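Local coordinates for protein ofchtiv-g5 (Ostrinia furnacalis, PDB 6JM8) that probably hydrolyses chitin, as a group IV insect chitinase of glycosyl hydrolase family 18 that holds N-acetylglucosamine units in a long cleft, at residues G197-V202 / Y250-Q255; C33-Y38 / K77-V82; A271-P276 / N287-I292. All blocks are in the same frame, centred on the assembly; numbering follows the deposited sequence.

Interaction 1. Residues G197-V202 / Y250-Q255; sequences GAWDSV and YGRTFQ. With NAG (2-acetamido-2-deoxy-beta-D-glucopyranose), chain B; NAG (2-acetamido-2-deoxy-beta-D-glucopyranose), chain C; NAG (2-acetamido-2-deoxy-beta-D-glucopyranose), chain D.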
loop_
_atom_site.group_PDB
_atom_site.type_symbol
_atom_site.label_atom_id
_atom_site.label_comp_id
_atom_site.label_asym_id
_atom_site.label_seq_id
_atom_site.Cartn_x
_atom_site.Cartn_y
_atom_site.Cartn_z
ATOM N N GLY A 197 -4.432 0.056 14.217
ATOM C CA GLY A 197 -3.008 -0.018 14.475
ATOM C C GLY A 197 -2.686 0.513 15.851
ATOM O O GLY A 197 -3.570 0.912 16.617
ATOM N N ALA A 198 -1.383 0.532 16.141
ATOM C CA ALA A 198 -0.894 0.877 17.471
ATOM C C ALA A 198 -1.315 2.270 17.918
ATOM O O ALA A 198 -1.258 2.566 19.116
ATOM C CB ALA A 198 0.629 0.759 17.502
ATOM N N TRP A 199 -1.732 3.130 16.988
ATOM C CA TRP A 199 -2.219 4.454 17.346
ATOM C C TRP A 199 -3.567 4.416 18.054
ATOM O O TRP A 199 -3.970 5.432 18.630
ATOM C CB TRP A 199 -2.326 5.317 16.092
ATOM C CG TRP A 199 -3.109 4.659 15.007
ATOM C CD1 TRP A 199 -4.463 4.670 14.854
ATOM C CD2 TRP A 199 -2.588 3.878 13.927
ATOM N NE1 TRP A 199 -4.819 3.953 13.739
ATOM C CE2 TRP A 199 -3.685 3.456 13.152
ATOM C CE3 TRP A 199 -1.299 3.502 13.535
ATOM C CZ2 TRP A 199 -3.535 2.672 12.011
ATOM C CZ3 TRP A 199 -1.152 2.726 12.403
ATOM C CH2 TRP A 199 -2.263 2.318 11.653
ATOM N N ASP A 200 -4.267 3.287 18.018
ATOM C CA ASP A 200 -5.564 3.140 18.658
ATOM C C ASP A 200 -5.402 2.798 20.136
ATOM O O ASP A 200 -4.331 2.391 20.594
ATOM C CB ASP A 200 -6.390 2.053 17.968
ATOM C CG ASP A 200 -6.845 2.456 16.579
ATOM O OD1 ASP A 200 -7.006 3.669 16.332
ATOM O OD2 ASP A 200 -7.046 1.559 15.734
ATOM N N SER A 201 -6.493 2.961 20.879
ATOM C CA SER A 201 -6.533 2.613 22.292
ATOM C C SER A 201 -6.963 1.172 22.530
ATOM O O SER A 201 -6.967 0.724 23.681
ATOM C CB SER A 201 -7.471 3.564 23.044
ATOM O OG SER A 201 -8.817 3.377 22.640
ATOM N N VAL A 202 -7.340 0.444 21.480
ATOM C CA VAL A 202 -7.686 -0.966 21.585
ATOM C C VAL A 202 -7.046 -1.711 20.425
ATOM O O VAL A 202 -6.712 -1.131 19.388
ATOM C CB VAL A 202 -9.213 -1.216 21.587
ATOM C CG1 VAL A 202 -9.867 -0.553 22.788
ATOM C CG2 VAL A 202 -9.836 -0.725 20.288
ATOM N N TYR A 250 2.284 -7.165 5.607
ATOM C CA TYR A 250 2.816 -6.881 6.929
ATOM C C TYR A 250 1.673 -6.947 7.929
ATOM O O TYR A 250 0.494 -6.961 7.561
ATOM C CB TYR A 250 3.481 -5.498 6.985
ATOM C CG TYR A 250 2.511 -4.379 6.679
ATOM C CD1 TYR A 250 2.218 -4.030 5.368
ATOM C CD2 TYR A 250 1.871 -3.686 7.700
ATOM C CE1 TYR A 250 1.327 -3.018 5.082
ATOM C CE2 TYR A 250 0.973 -2.673 7.422
ATOM C CZ TYR A 250 0.706 -2.345 6.111
ATOM O OH TYR A 250 -0.182 -1.335 5.825
ATOM N N GLY A 251 2.033 -6.973 9.214
ATOM C CA GLY A 251 1.074 -6.887 10.289
ATOM C C GLY A 251 1.402 -5.712 11.199
ATOM O O GLY A 251 2.452 -5.074 11.077
ATOM N N ARG A 252 0.482 -5.433 12.118
ATOM C CA ARG A 252 0.653 -4.365 13.092
ATOM C C ARG A 252 0.588 -4.954 14.495
ATOM O O ARG A 252 -0.216 -5.852 14.764
ATOM C CB ARG A 252 -0.407 -3.276 12.902
ATOM C CG ARG A 252 -0.320 -2.619 11.534
ATOM C CD ARG A 252 -0.914 -1.222 11.507
ATOM N NE ARG A 252 -0.439 -0.473 10.347
ATOM C CZ ARG A 252 0.700 0.213 10.320
ATOM N NH1 ARG A 252 1.475 0.253 11.395
ATOM N NH2 ARG A 252 1.060 0.862 9.221
ATOM N N THR A 253 1.448 -4.458 15.383
ATOM C CA THR A 253 1.663 -5.065 16.689
ATOM C C THR A 253 1.271 -4.105 17.805
ATOM O O THR A 253 1.496 -2.895 17.709
ATOM C CB THR A 253 3.124 -5.502 16.855
ATOM O OG1 THR A 253 3.961 -4.352 17.024
ATOM C CG2 THR A 253 3.582 -6.274 15.626
ATOM N N PHE A 254 0.694 -4.666 18.867
ATOM C CA PHE A 254 0.140 -3.913 19.981
ATOM C C PHE A 254 0.725 -4.421 21.290
ATOM O O PHE A 254 1.073 -5.599 21.415
ATOM C CB PHE A 254 -1.392 -4.050 20.070
ATOM C CG PHE A 254 -2.140 -3.541 18.868
ATOM C CD1 PHE A 254 -2.081 -4.205 17.652
ATOM C CD2 PHE A 254 -2.948 -2.422 18.973
ATOM C CE1 PHE A 254 -2.787 -3.743 16.560
ATOM C CE2 PHE A 254 -3.659 -1.959 17.886
ATOM C CZ PHE A 254 -3.579 -2.619 16.678
ATOM N N GLN A 255 0.809 -3.530 22.274
ATOM C CA GLN A 255 1.063 -3.922 23.655
ATOM C C GLN A 255 -0.264 -3.939 24.402
ATOM O O GLN A 255 -0.936 -2.907 24.504
ATOM C CB GLN A 255 2.049 -2.983 24.350
ATOM C CG GLN A 255 2.465 -3.495 25.730
ATOM C CD GLN A 255 3.235 -2.478 26.548
ATOM O OE1 GLN A 255 3.540 -1.382 26.077
ATOM N NE2 GLN A 255 3.544 -2.836 27.792
HETATM C C1 NAG B . -5.571 5.942 10.753
HETATM C C2 NAG B . -5.708 5.552 9.281
HETATM C C3 NAG B . -4.392 4.964 8.776
HETATM C C4 NAG B . -3.200 5.858 9.107
HETATM C C5 NAG B . -3.199 6.325 10.576
HETATM C C6 NAG B . -2.161 7.391 10.920
HETATM C C7 NAG B . -7.831 4.855 8.254
HETATM C C8 NAG B . -8.878 3.777 8.167
HETATM N N2 NAG B . -6.797 4.607 9.070
HETATM O O1 NAG B . -6.725 6.597 11.150
HETATM O O3 NAG B . -4.500 4.781 7.373
HETATM O O4 NAG B . -2.049 5.060 8.879
HETATM O O5 NAG B . -4.475 6.868 10.913
HETATM O O6 NAG B . -1.765 7.354 12.282
HETATM O O7 NAG B . -7.909 5.886 7.596
HETATM C C1 NAG C . -1.433 5.385 7.638
HETATM C C2 NAG C . -0.010 4.884 7.807
HETATM C C3 NAG C . 0.790 5.063 6.510
HETATM C C4 NAG C . 0.045 4.516 5.296
HETATM C C5 NAG C . -1.390 5.044 5.293
HETATM C C6 NAG C . -2.267 4.477 4.200
HETATM C C7 NAG C . 1.402 4.975 9.833
HETATM C C8 NAG C . 1.990 5.857 10.895
HETATM N N2 NAG C . 0.632 5.574 8.917
HETATM O O3 NAG C . 2.023 4.363 6.630
HETATM O O4 NAG C . 0.738 4.918 4.112
HETATM O O5 NAG C . -2.035 4.744 6.538
HETATM O O6 NAG C . -3.495 5.186 4.168
HETATM O O7 NAG C . 1.610 3.769 9.812
HETATM C C1 NAG D . 0.827 3.936 3.022
HETATM C C2 NAG D . 1.972 4.317 2.027
HETATM C C3 NAG D . 3.363 4.076 2.634
HETATM C C4 NAG D . 3.307 3.158 3.840
HETATM C C5 NAG D . 2.325 2.025 3.595
HETATM C C6 NAG D . 2.334 1.060 4.754
HETATM C C7 NAG D . 1.357 4.182 -0.353
HETATM C C8 NAG D . 1.314 3.311 -1.568
HETATM N N2 NAG D . 1.840 3.616 0.757
HETATM O O3 NAG D . 3.995 5.302 2.983
HETATM O O4 NAG D . 4.572 2.536 4.011
HETATM O O5 NAG D . 0.987 2.530 3.478
HETATM O O6 NAG D . 1.525 1.564 5.807
HETATM O O7 NAG D . 0.951 5.339 -0.372
HETATM O O HOH W 1 0.916 -0.098 14.211
#

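Interaction 2. Residues C33-Y38 / K77-V82; sequences CTHLVY and KTLVAV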
loop_
_atom_site.group_PDB
_atom_site.type_symbol
_atom_site.label_atom_id
_atom_site.label_comp_id
_atom_site.label_asym_id
_atom_site.label_seq_id
_atom_site.Cartn_x
_atom_site.Cartn_y
_atom_site.Cartn_z
ATOM N N CYS A 33 4.366 -10.183 -10.959
ATOM C CA CYS A 33 3.688 -8.899 -11.008
ATOM C C CYS A 33 3.439 -8.510 -12.456
ATOM O O CYS A 33 4.178 -8.912 -13.360
ATOM C CB CYS A 33 4.504 -7.795 -10.321
ATOM S SG CYS A 33 5.216 -8.258 -8.731
ATOM N N THR A 34 2.381 -7.734 -12.668
ATOM C CA THR A 34 2.162 -7.062 -13.941
ATOM C C THR A 34 2.622 -5.615 -13.911
ATOM O O THR A 34 3.036 -5.081 -14.944
ATOM C CB THR A 34 0.680 -7.107 -14.328
ATOM O OG1 THR A 34 -0.098 -6.436 -13.329
ATOM C CG2 THR A 34 0.206 -8.545 -14.448
ATOM N N HIS A 35 2.555 -4.983 -12.743
ATOM C CA HIS A 35 3.008 -3.617 -12.540
ATOM C C HIS A 35 3.904 -3.585 -11.311
ATOM O O HIS A 35 3.498 -4.034 -10.235
ATOM C CB HIS A 35 1.827 -2.658 -12.352
ATOM C CG HIS A 35 0.921 -2.564 -13.541
ATOM N ND1 HIS A 35 0.265 -3.656 -14.068
ATOM C CD2 HIS A 35 0.545 -1.503 -14.293
ATOM C CE1 HIS A 35 -0.464 -3.274 -15.102
ATOM N NE2 HIS A 35 -0.313 -1.972 -15.257
ATOM N N LEU A 36 5.117 -3.063 -11.469
ATOM C CA LEU A 36 6.048 -2.898 -10.361
ATOM C C LEU A 36 6.267 -1.413 -10.118
ATOM O O LEU A 36 6.486 -0.652 -11.065
ATOM C CB LEU A 36 7.376 -3.606 -10.644
ATOM C CG LEU A 36 7.501 -5.024 -10.081
ATOM C CD1 LEU A 36 8.571 -5.794 -10.824
ATOM C CD2 LEU A 36 7.799 -4.989 -8.585
ATOM N N VAL A 37 6.208 -1.004 -8.853
ATOM C CA VAL A 37 6.183 0.405 -8.478
ATOM C C VAL A 37 7.384 0.697 -7.587
ATOM O O VAL A 37 7.549 0.074 -6.530
ATOM C CB VAL A 37 4.869 0.780 -7.776
ATOM C CG1 VAL A 37 4.818 2.267 -7.519
ATOM C CG2 VAL A 37 3.683 0.357 -8.626
ATOM N N TYR A 38 8.205 1.656 -8.009
ATOM C CA TYR A 38 9.404 2.069 -7.285
ATOM C C TYR A 38 9.017 3.153 -6.282
ATOM O O TYR A 38 8.702 4.281 -6.671
ATOM C CB TYR A 38 10.450 2.575 -8.278
ATOM C CG TYR A 38 11.852 2.775 -7.742
ATOM C CD1 TYR A 38 12.161 3.850 -6.916
ATOM C CD2 TYR A 38 12.879 1.908 -8.100
ATOM C CE1 TYR A 38 13.446 4.040 -6.440
ATOM C CE2 TYR A 38 14.166 2.094 -7.636
ATOM C CZ TYR A 38 14.444 3.160 -6.806
ATOM O OH TYR A 38 15.721 3.347 -6.333
ATOM N N LYS A 77 5.043 -3.727 -16.552
ATOM C CA LYS A 77 5.053 -2.273 -16.456
ATOM C C LYS A 77 5.738 -1.868 -15.157
ATOM O O LYS A 77 5.467 -2.450 -14.101
ATOM C CB LYS A 77 3.635 -1.699 -16.506
ATOM C CG LYS A 77 2.862 -2.019 -17.778
ATOM C CD LYS A 77 3.472 -1.335 -18.989
ATOM C CE LYS A 77 2.654 -1.611 -20.242
ATOM N NZ LYS A 77 2.998 -0.671 -21.343
ATOM N N THR A 78 6.626 -0.880 -15.238
ATOM C CA THR A 78 7.354 -0.369 -14.082
ATOM C C THR A 78 7.017 1.103 -13.902
ATOM O O THR A 78 7.269 1.913 -14.799
ATOM C CB THR A 78 8.865 -0.549 -14.241
ATOM O OG1 THR A 78 9.322 0.182 -15.388
ATOM C CG2 THR A 78 9.210 -2.019 -14.408
ATOM N N LEU A 79 6.465 1.444 -12.746
ATOM C CA LEU A 79 6.108 2.814 -12.424
ATOM C C LEU A 79 6.990 3.325 -11.294
ATOM O O LEU A 79 7.586 2.553 -10.537
ATOM C CB LEU A 79 4.631 2.928 -12.021
ATOM C CG LEU A 79 3.531 2.578 -13.029
ATOM C CD1 LEU A 79 3.389 1.075 -13.214
ATOM C CD2 LEU A 79 2.201 3.184 -12.598
ATOM N N VAL A 80 7.082 4.647 -11.201
ATOM C CA VAL A 80 7.717 5.314 -10.073
ATOM C C VAL A 80 6.624 6.001 -9.265
ATOM O O VAL A 80 5.676 6.560 -9.828
ATOM C CB VAL A 80 8.807 6.311 -10.525
ATOM C CG1 VAL A 80 8.206 7.512 -11.248
ATOM C CG2 VAL A 80 9.650 6.752 -9.336
ATOM N N ALA A 81 6.736 5.922 -7.943
ATOM C CA ALA A 81 5.735 6.468 -7.039
ATOM C C ALA A 81 6.297 7.699 -6.344
ATOM O O ALA A 81 7.386 7.646 -5.764
ATOM C CB ALA A 81 5.299 5.431 -6.002
ATOM N N VAL A 82 5.554 8.801 -6.406
ATOM C CA VAL A 82 5.934 10.051 -5.759
ATOM C C VAL A 82 5.052 10.244 -4.534
ATOM O O VAL A 82 3.831 10.047 -4.598
ATOM C CB VAL A 82 5.829 11.248 -6.723
ATOM C CG1 VAL A 82 4.414 11.393 -7.274
ATOM C CG2 VAL A 82 6.275 12.528 -6.029
#

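Interaction 3. Residues A271-P276 / N287-I292; sequences AGLAGP and NEFCYI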
loop_
_atom_site.group_PDB
_atom_site.type_symbol
_atom_site.label_atom_id
_atom_site.label_comp_id
_atom_site.label_asym_id
_atom_site.label_seq_id
_atom_site.Cartn_x
_atom_site.Cartn_y
_atom_site.Cartn_z
ATOM N N ALA A 271 2.407 0.586 20.880
ATOM C CA ALA A 271 2.995 -0.319 19.907
ATOM C C ALA A 271 3.562 -1.563 20.577
ATOM O O ALA A 271 4.016 -1.527 21.725
ATOM C CB ALA A 271 4.087 0.392 19.115
ATOM N N GLY A 272 3.530 -2.665 19.841
ATOM C CA GLY A 272 4.070 -3.935 20.264
ATOM C C GLY A 272 5.456 -4.186 19.709
ATOM O O GLY A 272 6.256 -3.262 19.529
ATOM N N LEU A 273 5.738 -5.455 19.418
ATOM C CA LEU A 273 7.084 -5.852 19.033
ATOM C C LEU A 273 7.495 -5.218 17.707
ATOM O O LEU A 273 6.673 -4.711 16.937
ATOM C CB LEU A 273 7.194 -7.376 18.925
ATOM C CG LEU A 273 6.392 -8.126 17.854
ATOM C CD1 LEU A 273 7.163 -8.257 16.540
ATOM C CD2 LEU A 273 6.006 -9.499 18.372
ATOM N N ALA A 274 8.798 -5.258 17.454
ATOM C CA ALA A 274 9.383 -4.912 16.170
ATOM C C ALA A 274 9.947 -6.166 15.515
ATOM O O ALA A 274 10.241 -7.163 16.181
ATOM C CB ALA A 274 10.487 -3.860 16.329
ATOM N N GLY A 275 10.091 -6.105 14.194
ATOM C CA GLY A 275 10.694 -7.179 13.443
ATOM C C GLY A 275 12.185 -6.964 13.288
ATOM O O GLY A 275 12.685 -5.842 13.400
ATOM N N PRO A 276 12.930 -8.042 13.026
ATOM C CA PRO A 276 14.397 -7.920 12.981
ATOM C C PRO A 276 14.912 -6.999 11.889
ATOM O O PRO A 276 15.942 -6.342 12.086
ATOM C CB PRO A 276 14.864 -9.367 12.756
ATOM C CG PRO A 276 13.713 -10.223 13.172
ATOM C CD PRO A 276 12.480 -9.434 12.855
ATOM N N ASN A 287 7.141 -11.822 6.346
ATOM C CA ASN A 287 8.328 -12.668 6.394
ATOM C C ASN A 287 8.861 -12.780 7.817
ATOM O O ASN A 287 9.254 -13.866 8.258
ATOM C CB ASN A 287 9.410 -12.130 5.452
ATOM C CG ASN A 287 9.891 -10.738 5.835
ATOM O OD1 ASN A 287 9.118 -9.911 6.317
ATOM N ND2 ASN A 287 11.179 -10.480 5.625
ATOM N N GLU A 288 8.851 -11.671 8.561
ATOM C CA GLU A 288 9.382 -11.691 9.919
ATOM C C GLU A 288 8.444 -12.414 10.879
ATOM O O GLU A 288 8.901 -13.177 11.738
ATOM C CB GLU A 288 9.649 -10.265 10.398
ATOM C CG GLU A 288 10.625 -9.497 9.522
ATOM C CD GLU A 288 10.683 -8.026 9.865
ATOM O OE1 GLU A 288 9.613 -7.419 10.074
ATOM O OE2 GLU A 288 11.799 -7.474 9.928
ATOM N N PHE A 289 7.131 -12.201 10.754
ATOM C CA PHE A 289 6.228 -12.754 11.758
ATOM C C PHE A 289 5.900 -14.225 11.523
ATOM O O PHE A 289 5.710 -14.965 12.495
ATOM C CB PHE A 289 4.932 -11.950 11.841
ATOM C CG PHE A 289 4.160 -12.208 13.102
ATOM C CD1 PHE A 289 4.755 -12.008 14.337
ATOM C CD2 PHE A 289 2.860 -12.682 13.057
ATOM C CE1 PHE A 289 4.065 -12.257 15.502
ATOM C CE2 PHE A 289 2.162 -12.932 14.222
ATOM C CZ PHE A 289 2.767 -12.719 15.447
ATOM N N CYS A 290 5.810 -14.673 10.266
ATOM C CA CYS A 290 5.617 -16.103 10.043
ATOM C C CYS A 290 6.796 -16.900 10.585
ATOM O O CYS A 290 6.617 -18.022 11.075
ATOM C CB CYS A 290 5.387 -16.397 8.556
ATOM S SG CYS A 290 6.813 -16.237 7.445
ATOM N N TYR A 291 8.002 -16.330 10.520
ATOM C CA TYR A 291 9.172 -16.977 11.104
ATOM C C TYR A 291 9.133 -16.914 12.626
ATOM O O TYR A 291 9.472 -17.892 13.302
ATOM C CB TYR A 291 10.445 -16.322 10.561
ATOM C CG TYR A 291 11.737 -16.998 10.968
ATOM C CD1 TYR A 291 12.158 -18.171 10.352
ATOM C CD2 TYR A 291 12.546 -16.449 11.958
ATOM C CE1 TYR A 291 13.342 -18.786 10.720
ATOM C CE2 TYR A 291 13.731 -17.058 12.331
ATOM C CZ TYR A 291 14.124 -18.224 11.710
ATOM O OH TYR A 291 15.302 -18.829 12.079
ATOM N N ILE A 292 8.716 -15.772 13.180
ATOM C CA ILE A 292 8.584 -15.644 14.631
ATOM C C ILE A 292 7.594 -16.673 15.165
ATOM O O ILE A 292 7.852 -17.348 16.168
ATOM C CB ILE A 292 8.166 -14.209 15.005
ATOM C CG1 ILE A 292 9.390 -13.291 15.058
ATOM C CG2 ILE A 292 7.433 -14.196 16.337
ATOM C CD1 ILE A 292 9.048 -11.813 15.034
#

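Interaction 1. Residues G197-V202 / Y250-Q255
Phe254 and Arg252, on the strand that extends beyond the TIM barrel, pack against Gly197, the first residue of a type I turn (Gly197 to Asp200) beside the sugar cleft. Phe254 gives up the most surface here: its CE2 lies 3.1 Å from the backbone O of Gly197, an oblique approach, and the same corner of the ring also meets Val202 O. CG of Phe254 stands anti to the carbonyl carbon (chi1 -61°), which sends the ring against the turn, where Trp318 of strand 317-320 meets it edge-to-face. Arg252 runs extended from CG to NE, and its CD touches Gly197 CA at 3.8 Å. Trp199 CZ3 rests over one face of the guanidinium, near the rim, with ring and guanidinium planes 63° apart. The indole is itself sandwiched, with Gly197 CA on one face and C5 of the chain B sugar centred on the other. NH2 of Arg252 makes a salt bridge with Asp194 and lies 3.0 Å from O7 of the chain C sugar. One water joins turn and strand, accepting from Ala198 N at 3.1 Å and from Arg252 NH1 at 2.9 Å.

Interaction 2. Residues C33-Y38 / K77-V82
His35 lies side by side with Lys77 at the start of two parallel strands, and the CB of Lys77 sits over one face of the imidazole, 4.1 Å from the ring centroid, as a CH-pi contact. Beyond that point the lysine is the loose part of the contact: its chain bends at chi2 (-67°) and its ammonium leads off to solvent. Leu79 CD1 reaches the edge of the same ring, and Thr34 OG1 is hydrogen-bonded to His35 ND1 in the ring plane at 2.9 Å, fixing its rotation, while OG1 also bonds Val6 N. Were His35 an alanine, the CB of Lys77 and CD1 of Leu79 would probably lose the ring they pack on and Thr34 OG1 its imidazole partner.

The backbones, by contrast, are tightly paired along the whole contact. Five hydrogen bonds join them, from Lys77 N to Thr34 O through to Ala81 N to Tyr38 O, the shortest being 2.7 Å, from Leu36 N to Lys77 O and from Leu79 N to Leu36 O. Side chains pack closely too: Val37 turns CG1 anti to its own N (chi1 -175°), bringing it 3.5 Å from Ala81 CB. On the other face Tyr38 packs on Phe63 and Phe66 of helix 62-67, its OH bonded to Asp57. Neighbouring parallel strands, with Val37 and Ala81 inside and helices outside, are the wall of a TIM barrel.

Interaction 3. Residues A271-P276 / N287-I292
Glu288, near the start of helix 286-295, drives its carboxylate against the backbone of Gly275 and Pro276. Its CG stands anti to the carbonyl carbon (chi1 -59°) and the chain then runs extended, carrying the acid off the helix into the bend of the loop. OE1 lies 3.5 Å from Gly275 CA, and a CB on Gly275 would run into this oxygen. OE2 comes 3.3 Å from Pro276 N, which has no hydrogen to offer, so that approach is only a contact. The real partners of the acid follow the loop segment and precede the helix: OE2 bonds Tyr277 N, while OE1 bonds Thr278 OG1 and Gly285 N. Three hydrogen bonds thus grip a buried carboxylate and fix how it is turned, and they would probably favour its charged form.

The Pro276 ring and the Glu288 chain run alongside each other but point opposite ways, the proline CD resting 3.8 Å from both CB and CG of the glutamate. One turn on along the helix, Ile292 continues the same side with apolar atoms. Its chi2 of 164° stretches the side chain so that CD1 meets Leu273 CD1 at 4.3 Å. Leu273 holds CG between its backbone N and carbonyl carbon (chi1 65°), which turns both methyls to the helix; the second, CD2, approaches Phe289 CE1 obliquely at 4.4 Å. These distances mark a light touch, and Trp299 fills in beside it, touching both Leu273 and Ile292 and meeting the Phe289 ring edge-to-face. Phe321 does the same to that ring. Cys290 of this helix is disulfide-bonded to Cys356.

The loop and helix lie in sequence between strands 243-256 and 341-345, together with short antiparallel strands, an arrangement consistent with the alpha+beta insertion found in many family 18 chitinases.

Along the chain the three contacts come in series: interaction 2 closes first, then interaction 1, then interaction 3. Interaction 2 joins strands 35-43 and 77-83 in the barrel wall, with its centre 29 Å from that of interaction 1 and 27 Å from that of interaction 3, and touches neither. Interactions 1 and 2 lie on opposite sides of the chain's centre. Interactions 1 and 3 are neighbours, 13 Å between centres, and meet directly: Thr253 OG1 probably bonds Leu273 O, and Gly272 N probably bonds Thr253 O. The extended end of strand 243-256 thus ties a sugar-contacting turn to the region inserted before strand 341-345, linking barrel, cleft and insertion.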